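PDB 3H7O: group 3 allergen SMIPP-S Yv6023A04 from Sarcoptes scabiei type hominis, which is an inactivated paralogue of the trypsin-like S1 serine proteases, and so probably lacks the endopeptidase activity generally assigned to that family. Local coordinates for residues 132-136 and 137-141; 39-42 and 43-46; 99-103 and 104-108; 218-221 and 222-226. The protein carries 3 engineered substitutions. One frame throughout, in Å; residues are numbered along the deposited sequence.

Contact 1 of 4, residues 132-136 and 137-141; sequences GQTMD and PKDHD
His140 swings back against the preceding loop and meets the carbonyl oxygens of Gly132, Thr134 and Asp136, all near the plane of its ring. From CB, the chi1 of -62° sets CG beside the backbone N, which turns the imidazole toward residues 132-136. His140 ND1, the first ring nitrogen reached, donates to Asp136 O at 3.0 Å. His140 CE1 follows, with Thr134 O at 3.1 Å. His140 NE2 at the tip gives the straighter bond, 162° at the hydrogen, to Gly132 O at 3.0 Å, although it stands above the plane of that carbonyl. With both nitrogens acting as donors, the ring would plausibly carry a positive charge, and the two bonds fix its rotation about chi2.

Beside the ring, Lys138 N donates to Asp136 OD1 at 3.1 Å, an Asx turn leading into the 3-10 segment 138-139. Thr134 OG1 packs against Asp139 CB at 3.4 Å, their side chains crossing at about a right angle.

Trp63 stacks on the His140 ring, and Asn61 ND2 bonds Pro137 O. The turn belongs to a surface loop joining the antiparallel strands 123-128 and 143-150, though His140 itself is buried.

Contact 2 of 4, residues 39-42 and 43-46; sequences LTAA and HCVF
Thr40 and Val45 point their methyl groups at each other, tip to tip, with 4.1 Å between Thr40 CG2 and Val45 CG2. The first torsion of Thr40, -170°, puts OG1 anti to the backbone N; that hydroxyl is bonded to Gly29 O, while CG2 is left to face Val45. Val45 CG2 also lies 3.8 Å from Ala41 O, so this one branch touches both a methyl and a backbone carbonyl. A second apolar pair is formed by Ala41 CB and Cys44 SG, 4.2 Å apart, and the same sulfur is tied to Cys28 by a disulfide.

These residues spell Thr-Ala-Ala-His-Cys, the signature that carries the catalytic histidine in active S1 proteases. Here it spans the end of strand 37-40 in a six-stranded barrel and the short, weakly bonded helix 42-45. His43 therefore stands at the family's histidine position, and its backbone N bonds to Asp89 OD1.

Two amides converge on the carbonyl of Ala42. Phe46 N approaches Ala42 O at 2.8 Å with a C=O...N angle of 170°, nearly end-on to the carbonyl, whereas Val45 N comes to Ala42 O at 3.1 Å from well above the carbonyl plane. Phe46 turns its ring edge to the same oxygen: Ala42 O lies near the ring plane, 3.5 Å from Phe46 CD2. Farther out, the Phe46 ring meets that of Tyr81 with their planes at about 55°, and Val45 packs on Val76 of strand 68-78 and Leu93 of strand 91-95.

Contact 3 of 4, residues 99-103 and 104-108; sequences LKLDG and LKSKP
Asp102 folds its carboxylate back over the backbone of residues 104-106, making an Asx turn in the loop between strand 91-95 of the first barrel and strand 123-128 of the second sheet. The tight part lies round Asp102 OD1. Leu104 N donates to Asp102 OD1 at 2.7 Å, and Ser106 N to the same Asp102 OD1 at 3.0 Å with a hydrogen angle of 161°; a weak bond from Lys105 N adds to these. A chi1 of 67° lodges CG between the backbone N and the carbonyl carbon, so that OD1 hangs over the turn it ties. Ser106 OG answers from the returning arm of the loop, accepting from Asp102 N at 3.3 Å and also hydrogen-bonded to Glu58 OE2. That carboxylate also comes close to Asp102 OD2; the gathered amides probably help offset the like charges. Gly103, with its positive phi, makes the bend, and its N gives a weak bond to Ser106 O.

Inward of this, Leu101 CD2 lies 3.9 Å from Ser106 CB, and Leu101, Ser106 and Pro108 all rest on Ile32 of strand 26-32.

The outer side is looser. Lys107 reaches along the exposed flank, with its CD 4.0 Å from Gly103 O and its chain leading off beyond. Lys105 lets its CB brush the carboxylate but keeps its NZ 6.4 Å from Asp102 OD2, too far for an ion pair. Back at the carboxylate, Leu104 N and Ser106 N reach Asp102 OD1 from opposite faces of its plane, the serine amide on the syn side.

Contact 4 of 4, residues 218-221 and 222-226; sequences VSWI and QDIIK
Trp220 and Ile224 lie one turn apart and are joined twice, through the backbone and through their side chains. Ile224 N donates to Trp220 O at 3.2 Å. Above this bond, Ile224 CG1 sits over one face of the Trp220 indole, 4.2 Å from the centroid of the five-membered ring and 22° off its normal, a CH-pi contact offset toward the rim. The chi1 of 166° lays Trp220 CG anti to its own amide and beside its carbonyl carbon, which brings the ring alongside the next turn.

The other carbonyls of the first turn are met by the same i to i+4 pattern. Val218 O takes Gln222 N at 2.9 Å, Ser219 O takes Asp223 N at 3.2 Å, and Ile221 O takes Ile225 N at 2.8 Å. The last is the straightest of the set, 168° at the hydrogen. Gln222 O then accepts Lys226 N, extending the series to the final residue of the segment.

This is the C-terminal helix 218-225 characteristic of chymotrypsin-like proteases, and it packs across the first barrel: Ile221 touches Leu39 and Ile224 touches Phe37, both of strand 37-40, while Trp220, Ile221 and Ile224 all meet Ile92 of strand 91-95.

On its flank, Ile221 CG2 and Ile225 CD1 touch at 3.8 Å. The polar side chains add no bond across the turn. Asp223 OD2 and Ser219 O, 3.4 Å apart, are both acceptors, and the extended Gln222 lays its CG 3.2 Å from Val218 O, a carbonyl already served by an amide.

Contacts 1 and 3 are surface loops near the protein's periphery, held chiefly by polar bonds: in contact 1 a histidine ring gathers backbone carbonyls, in contact 3 a carboxylate gathers backbone amides. Contact 2 lies deepest, its centre about 9 Å from the centre of the chain, and relies on small apolar groups, a disulfide and a carbonyl shared by two donors. Contact 4 is a regular helix with one face buried. Contacts 2 and 4 meet directly, Leu39 CD1 lying 4.0 Å from Ile221 CD1, so strand 37-40 joins the histidine motif to the C-terminal helix. Contacts 1 and 4 stand on opposite sides of the centre, about 34 Å apart between centres.

Contact 1 of 4, residues 132-136 and 137-141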
loop_
_atom_site.group_PDB
_atom_site.type_symbol
_atom_site.label_atom_id
_atom_site.label_comp_id
_atom_site.label_asym_id
_atom_site.label_seq_id
_atom_site.Cartn_x
_atom_site.Cartn_y
_atom_site.Cartn_z
ATOM N N GLY A 132 0.108 -13.675 -0.090
ATOM C CA GLY A 132 -1.087 -14.384 -0.536
ATOM C C GLY A 132 -0.911 -15.830 -0.961
ATOM O O GLY A 132 -1.893 -16.565 -1.078
ATOM N N GLN A 133 0.333 -16.248 -1.186
ATOM C CA GLN A 133 0.610 -17.595 -1.687
ATOM C C GLN A 133 0.783 -18.607 -0.541
ATOM O O GLN A 133 1.650 -19.483 -0.590
ATOM C CB GLN A 133 1.834 -17.574 -2.616
ATOM C CG GLN A 133 1.841 -18.654 -3.688
ATOM N N THR A 134 -0.056 -18.479 0.488
ATOM C CA THR A 134 -0.025 -19.372 1.651
ATOM C C THR A 134 -1.330 -20.163 1.783
ATOM O O THR A 134 -2.352 -19.780 1.212
ATOM C CB THR A 134 0.258 -18.600 2.964
ATOM O OG1 THR A 134 -0.500 -17.383 2.984
ATOM C CG2 THR A 134 1.740 -18.269 3.082
ATOM N N MET A 135 -1.288 -21.253 2.547
ATOM C CA MET A 135 -2.410 -22.193 2.642
ATOM C C MET A 135 -3.375 -21.948 3.803
ATOM O O MET A 135 -4.506 -22.439 3.785
ATOM C CB MET A 135 -1.893 -23.628 2.714
ATOM C CG MET A 135 -1.440 -24.184 1.382
ATOM S SD MET A 135 -0.875 -25.883 1.505
ATOM C CE MET A 135 -2.399 -26.756 1.881
ATOM N N ASP A 136 -2.923 -21.208 4.811
ATOM C CA ASP A 136 -3.722 -20.952 6.005
ATOM C C ASP A 136 -4.672 -19.776 5.759
ATOM O O ASP A 136 -4.225 -18.695 5.365
ATOM C CB ASP A 136 -2.802 -20.666 7.203
ATOM C CG ASP A 136 -3.495 -20.848 8.548
ATOM O OD1 ASP A 136 -4.694 -20.523 8.681
ATOM O OD2 ASP A 136 -2.822 -21.311 9.493
ATOM N N PRO A 137 -5.987 -19.987 5.974
ATOM C CA PRO A 137 -6.989 -18.918 5.851
ATOM C C PRO A 137 -6.698 -17.698 6.735
ATOM O O PRO A 137 -6.937 -16.563 6.313
ATOM C CB PRO A 137 -8.282 -19.600 6.298
ATOM C CG PRO A 137 -8.075 -21.029 5.961
ATOM C CD PRO A 137 -6.621 -21.301 6.199
ATOM N N LYS A 138 -6.181 -17.937 7.941
ATOM C CA LYS A 138 -5.822 -16.856 8.865
ATOM C C LYS A 138 -4.727 -15.945 8.313
ATOM O O LYS A 138 -4.695 -14.755 8.626
ATOM C CB LYS A 138 -5.416 -17.413 10.233
ATOM C CG LYS A 138 -6.558 -18.076 10.988
ATOM C CD LYS A 138 -6.114 -18.586 12.348
ATOM C CE LYS A 138 -7.213 -19.413 13.001
ATOM N NZ LYS A 138 -6.773 -20.012 14.293
ATOM N N ASP A 139 -3.842 -16.505 7.485
ATOM C CA ASP A 139 -2.813 -15.717 6.805
ATOM C C ASP A 139 -3.418 -14.679 5.869
ATOM O O ASP A 139 -2.740 -13.739 5.463
ATOM C CB ASP A 139 -1.865 -16.614 6.004
ATOM C CG ASP A 139 -0.941 -17.432 6.882
ATOM O OD1 ASP A 139 -0.769 -17.091 8.070
ATOM O OD2 ASP A 139 -0.380 -18.422 6.372
ATOM N N HIS A 140 -4.694 -14.854 5.535
ATOM C CA HIS A 140 -5.380 -13.962 4.603
ATOM C C HIS A 140 -6.297 -12.955 5.295
ATOM O O HIS A 140 -7.072 -12.270 4.633
ATOM C CB HIS A 140 -6.134 -14.778 3.543
ATOM C CG HIS A 140 -5.233 -15.615 2.692
ATOM N ND1 HIS A 140 -4.762 -16.846 3.095
ATOM C CD2 HIS A 140 -4.693 -15.389 1.471
ATOM C CE1 HIS A 140 -3.972 -17.342 2.161
ATOM N NE2 HIS A 140 -3.919 -16.481 1.161
ATOM N N ASP A 141 -6.194 -12.864 6.623
ATOM C CA ASP A 141 -6.928 -11.862 7.396
ATOM C C ASP A 141 -6.417 -10.463 7.098
ATOM O O ASP A 141 -5.220 -10.266 6.876
ATOM C CB ASP A 141 -6.751 -12.092 8.900
ATOM C CG ASP A 141 -7.589 -13.237 9.433
ATOM O OD1 ASP A 141 -8.690 -13.502 8.905
ATOM O OD2 ASP A 141 -7.141 -13.863 10.407
#

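Contact 2 of 4, residues 39-42 and 43-46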
loop_
_atom_site.group_PDB
_atom_site.type_symbol
_atom_site.label_atom_id
_atom_site.label_comp_id
_atom_site.label_asym_id
_atom_site.label_seq_id
_atom_site.Cartn_x
_atom_site.Cartn_y
_atom_site.Cartn_z
ATOM N N LEU A 39 -4.464 3.766 -5.108
ATOM C CA LEU A 39 -3.032 4.007 -4.944
ATOM C C LEU A 39 -2.337 2.754 -4.416
ATOM O O LEU A 39 -2.760 2.179 -3.410
ATOM C CB LEU A 39 -2.790 5.184 -3.989
ATOM C CG LEU A 39 -1.379 5.782 -3.895
ATOM C CD1 LEU A 39 -1.008 6.512 -5.177
ATOM C CD2 LEU A 39 -1.283 6.727 -2.710
ATOM N N THR A 40 -1.267 2.340 -5.093
ATOM C CA THR A 40 -0.529 1.139 -4.702
ATOM C C THR A 40 0.981 1.321 -4.902
ATOM O O THR A 40 1.449 2.432 -5.183
ATOM C CB THR A 40 -1.074 -0.131 -5.441
ATOM O OG1 THR A 40 -0.501 -1.316 -4.876
ATOM C CG2 THR A 40 -0.795 -0.084 -6.949
ATOM N N ALA A 41 1.740 0.243 -4.732
ATOM C CA ALA A 41 3.170 0.267 -5.003
ATOM C C ALA A 41 3.404 -0.023 -6.483
ATOM O O ALA A 41 2.734 -0.877 -7.066
ATOM C CB ALA A 41 3.892 -0.748 -4.129
ATOM N N ALA A 42 4.349 0.690 -7.089
ATOM C CA ALA A 42 4.646 0.517 -8.509
ATOM C C ALA A 42 5.208 -0.862 -8.873
ATOM O O ALA A 42 4.895 -1.390 -9.945
ATOM C CB ALA A 42 5.570 1.622 -9.007
ATOM N N HIS A 43 6.023 -1.455 -8.000
ATOM C CA HIS A 43 6.704 -2.699 -8.381
ATOM C C HIS A 43 5.759 -3.890 -8.601
ATOM O O HIS A 43 6.089 -4.819 -9.333
ATOM C CB HIS A 43 7.899 -3.035 -7.466
ATOM C CG HIS A 43 7.527 -3.522 -6.100
ATOM N ND1 HIS A 43 7.117 -4.816 -5.856
ATOM C CD2 HIS A 43 7.555 -2.904 -4.896
ATOM C CE1 HIS A 43 6.888 -4.965 -4.563
ATOM N NE2 HIS A 43 7.149 -3.822 -3.959
ATOM N N CYS A 44 4.578 -3.823 -7.987
ATOM C CA CYS A 44 3.535 -4.838 -8.148
ATOM C C CYS A 44 2.850 -4.788 -9.519
ATOM O O CYS A 44 2.383 -5.816 -10.022
ATOM C CB CYS A 44 2.469 -4.680 -7.054
ATOM S SG CYS A 44 3.081 -4.693 -5.342
ATOM N N VAL A 45 2.797 -3.602 -10.126
ATOM C CA VAL A 45 1.929 -3.375 -11.289
ATOM C C VAL A 45 2.594 -2.776 -12.537
ATOM O O VAL A 45 2.003 -2.803 -13.618
ATOM C CB VAL A 45 0.679 -2.508 -10.912
ATOM C CG1 VAL A 45 -0.171 -3.208 -9.856
ATOM C CG2 VAL A 45 1.091 -1.106 -10.439
ATOM N N PHE A 46 3.811 -2.253 -12.396
ATOM C CA PHE A 46 4.449 -1.480 -13.474
ATOM C C PHE A 46 4.552 -2.216 -14.811
ATOM O O PHE A 46 4.488 -1.590 -15.868
ATOM C CB PHE A 46 5.820 -0.942 -13.039
ATOM C CG PHE A 46 6.933 -1.946 -13.131
ATOM C CD1 PHE A 46 7.847 -1.892 -14.179
ATOM C CD2 PHE A 46 7.074 -2.940 -12.164
ATOM C CE1 PHE A 46 8.884 -2.819 -14.271
ATOM C CE2 PHE A 46 8.103 -3.872 -12.246
ATOM C CZ PHE A 46 9.009 -3.813 -13.299
#

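Contact 3 of 4, residues 99-103 and 104-108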
loop_
_atom_site.group_PDB
_atom_site.type_symbol
_atom_site.label_atom_id
_atom_site.label_comp_id
_atom_site.label_asym_id
_atom_site.label_seq_id
_atom_site.Cartn_x
_atom_site.Cartn_y
_atom_site.Cartn_z
ATOM N N LEU A 99 -15.536 1.523 -8.380
ATOM C CA LEU A 99 -15.761 0.782 -7.139
ATOM C C LEU A 99 -17.124 1.168 -6.579
ATOM O O LEU A 99 -17.498 2.344 -6.613
ATOM C CB LEU A 99 -14.682 1.115 -6.104
ATOM C CG LEU A 99 -13.203 0.888 -6.438
ATOM C CD1 LEU A 99 -12.311 1.546 -5.388
ATOM C CD2 LEU A 99 -12.883 -0.599 -6.572
ATOM N N LYS A 100 -17.863 0.177 -6.086
ATOM C CA LYS A 100 -19.158 0.412 -5.450
ATOM C C LYS A 100 -18.961 0.810 -3.986
ATOM O O LYS A 100 -19.182 0.005 -3.069
ATOM C CB LYS A 100 -20.045 -0.838 -5.546
ATOM C CG LYS A 100 -20.470 -1.214 -6.956
ATOM C CD LYS A 100 -21.491 -2.345 -6.950
ATOM C CE LYS A 100 -22.876 -1.854 -6.544
ATOM N NZ LYS A 100 -23.930 -2.868 -6.829
ATOM N N LEU A 101 -18.542 2.055 -3.773
ATOM C CA LEU A 101 -18.275 2.555 -2.429
ATOM C C LEU A 101 -19.575 2.701 -1.644
ATOM O O LEU A 101 -20.558 3.251 -2.144
ATOM C CB LEU A 101 -17.522 3.887 -2.480
ATOM C CG LEU A 101 -16.232 3.968 -3.304
ATOM C CD1 LEU A 101 -15.669 5.381 -3.260
ATOM C CD2 LEU A 101 -15.191 2.964 -2.825
ATOM N N ASP A 102 -19.579 2.181 -0.424
ATOM C CA ASP A 102 -20.751 2.258 0.436
ATOM C C ASP A 102 -20.527 3.223 1.601
ATOM O O ASP A 102 -21.414 3.411 2.435
ATOM C CB ASP A 102 -21.136 0.862 0.944
ATOM C CG ASP A 102 -20.101 0.262 1.887
ATOM O OD1 ASP A 102 -19.046 0.891 2.126
ATOM O OD2 ASP A 102 -20.349 -0.849 2.399
ATOM N N GLY A 103 -19.331 3.811 1.655
ATOM C CA GLY A 103 -18.944 4.744 2.718
ATOM C C GLY A 103 -18.773 4.098 4.082
ATOM O O GLY A 103 -18.648 4.794 5.091
ATOM N N LEU A 104 -18.761 2.766 4.102
ATOM C CA LEU A 104 -18.730 1.988 5.337
ATOM C C LEU A 104 -17.609 0.941 5.297
ATOM O O LEU A 104 -16.611 1.055 6.014
ATOM C CB LEU A 104 -20.096 1.322 5.573
ATOM C CG LEU A 104 -21.338 2.225 5.624
ATOM C CD1 LEU A 104 -22.631 1.426 5.423
ATOM C CD2 LEU A 104 -21.396 3.036 6.917
ATOM N N LYS A 105 -17.774 -0.074 4.455
ATOM C CA LYS A 105 -16.732 -1.077 4.250
ATOM C C LYS A 105 -15.712 -0.587 3.232
ATOM O O LYS A 105 -14.581 -1.073 3.196
ATOM C CB LYS A 105 -17.336 -2.400 3.783
ATOM C CG LYS A 105 -18.171 -3.132 4.821
ATOM C CD LYS A 105 -18.746 -4.402 4.212
ATOM C CE LYS A 105 -19.269 -5.349 5.267
ATOM N NZ LYS A 105 -19.428 -6.720 4.707
ATOM N N SER A 106 -16.123 0.373 2.402
ATOM C CA SER A 106 -15.243 0.966 1.396
ATOM C C SER A 106 -15.417 2.480 1.348
ATOM O O SER A 106 -16.515 2.993 1.105
ATOM C CB SER A 106 -15.472 0.336 0.018
ATOM O OG SER A 106 -16.845 0.373 -0.336
ATOM N N LYS A 107 -14.320 3.186 1.596
ATOM C CA LYS A 107 -14.337 4.632 1.762
ATOM C C LYS A 107 -12.978 5.158 1.319
ATOM O O LYS A 107 -11.963 4.529 1.595
ATOM C CB LYS A 107 -14.594 4.974 3.235
ATOM C CG LYS A 107 -14.944 6.421 3.518
ATOM C CD LYS A 107 -15.129 6.662 5.008
ATOM C CE LYS A 107 -15.182 8.149 5.312
ATOM N NZ LYS A 107 -15.701 8.425 6.677
ATOM N N PRO A 108 -12.943 6.309 0.624
ATOM C CA PRO A 108 -11.638 6.818 0.225
ATOM C C PRO A 108 -10.850 7.369 1.412
ATOM O O PRO A 108 -11.439 7.878 2.368
ATOM C CB PRO A 108 -11.981 7.952 -0.752
ATOM C CG PRO A 108 -13.428 7.771 -1.089
ATOM C CD PRO A 108 -14.038 7.149 0.112
#

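Contact 4 of 4, residues 218-221 and 222-226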
loop_
_atom_site.group_PDB
_atom_site.type_symbol
_atom_site.label_atom_id
_atom_site.label_comp_id
_atom_site.label_asym_id
_atom_site.label_seq_id
_atom_site.Cartn_x
_atom_site.Cartn_y
_atom_site.Cartn_z
ATOM N N VAL A 218 1.557 14.092 -3.781
ATOM C CA VAL A 218 0.145 14.463 -3.709
ATOM C C VAL A 218 -0.282 15.434 -4.822
ATOM O O VAL A 218 -1.436 15.415 -5.248
ATOM C CB VAL A 218 -0.272 14.927 -2.277
ATOM C CG1 VAL A 218 0.097 16.366 -2.029
ATOM C CG2 VAL A 218 -1.763 14.707 -2.056
ATOM N N SER A 219 0.656 16.247 -5.309
ATOM C CA SER A 219 0.405 17.113 -6.462
ATOM C C SER A 219 0.136 16.278 -7.719
ATOM O O SER A 219 -0.811 16.544 -8.466
ATOM C CB SER A 219 1.586 18.059 -6.687
ATOM O OG SER A 219 1.345 18.912 -7.787
ATOM N N TRP A 220 0.973 15.263 -7.930
ATOM C CA TRP A 220 0.832 14.332 -9.045
ATOM C C TRP A 220 -0.444 13.493 -8.913
ATOM O O TRP A 220 -1.161 13.295 -9.895
ATOM C CB TRP A 220 2.080 13.442 -9.143
ATOM C CG TRP A 220 1.932 12.236 -10.034
ATOM C CD1 TRP A 220 1.823 12.228 -11.397
ATOM C CD2 TRP A 220 1.884 10.863 -9.618
ATOM N NE1 TRP A 220 1.707 10.935 -11.856
ATOM C CE2 TRP A 220 1.743 10.078 -10.786
ATOM C CE3 TRP A 220 1.950 10.220 -8.374
ATOM C CZ2 TRP A 220 1.664 8.682 -10.747
ATOM C CZ3 TRP A 220 1.870 8.828 -8.334
ATOM C CH2 TRP A 220 1.729 8.077 -9.516
ATOM N N ILE A 221 -0.723 13.019 -7.698
ATOM C CA ILE A 221 -1.943 12.250 -7.406
ATOM C C ILE A 221 -3.205 13.069 -7.706
ATOM O O ILE A 221 -4.129 12.577 -8.358
ATOM C CB ILE A 221 -1.956 11.726 -5.940
ATOM C CG1 ILE A 221 -0.866 10.667 -5.739
ATOM C CG2 ILE A 221 -3.325 11.142 -5.570
ATOM C CD1 ILE A 221 -0.518 10.398 -4.285
ATOM N N GLN A 222 -3.228 14.318 -7.242
ATOM C CA GLN A 222 -4.354 15.227 -7.493
ATOM C C GLN A 222 -4.596 15.451 -8.986
ATOM O O GLN A 222 -5.745 15.509 -9.423
ATOM C CB GLN A 222 -4.149 16.572 -6.789
ATOM C CG GLN A 222 -4.430 16.553 -5.293
ATOM C CD GLN A 222 -3.975 17.825 -4.584
ATOM O OE1 GLN A 222 -3.316 18.688 -5.173
ATOM N NE2 GLN A 222 -4.325 17.942 -3.309
ATOM N N ASP A 223 -3.513 15.562 -9.755
ATOM C CA ASP A 223 -3.590 15.687 -11.216
ATOM C C ASP A 223 -4.250 14.480 -11.883
ATOM O O ASP A 223 -5.013 14.630 -12.836
ATOM C CB ASP A 223 -2.199 15.918 -11.817
ATOM C CG ASP A 223 -1.688 17.331 -11.597
ATOM O OD1 ASP A 223 -2.502 18.231 -11.295
ATOM O OD2 ASP A 223 -0.464 17.542 -11.732
ATOM N N ILE A 224 -3.946 13.287 -11.383
ATOM C CA ILE A 224 -4.546 12.059 -11.908
ATOM C C ILE A 224 -6.004 11.912 -11.455
ATOM O O ILE A 224 -6.871 11.589 -12.265
ATOM C CB ILE A 224 -3.718 10.799 -11.526
ATOM C CG1 ILE A 224 -2.239 10.951 -11.932
ATOM C CG2 ILE A 224 -4.334 9.525 -12.116
ATOM C CD1 ILE A 224 -1.977 11.214 -13.411
ATOM N N ILE A 225 -6.265 12.163 -10.171
ATOM C CA ILE A 225 -7.618 12.058 -9.596
ATOM C C ILE A 225 -8.640 12.920 -10.341
ATOM O O ILE A 225 -9.777 12.495 -10.554
ATOM C CB ILE A 225 -7.638 12.405 -8.075
ATOM C CG1 ILE A 225 -7.128 11.225 -7.249
ATOM C CG2 ILE A 225 -9.049 12.802 -7.605
ATOM C CD1 ILE A 225 -7.076 11.500 -5.753
ATOM N N LYS A 226 -8.222 14.117 -10.745
ATOM C CA LYS A 226 -9.114 15.068 -11.419
ATOM C C LYS A 226 -9.485 14.671 -12.857
ATOM O O LYS A 226 -10.338 15.311 -13.475
ATOM C CB LYS A 226 -8.523 16.487 -11.375
ATOM C CG LYS A 226 -7.278 16.689 -12.234
ATOM C CD LYS A 226 -6.531 17.972 -11.880
ATOM C CE LYS A 226 -7.163 19.199 -12.507
ATOM N NZ LYS A 226 -6.370 20.427 -12.209
#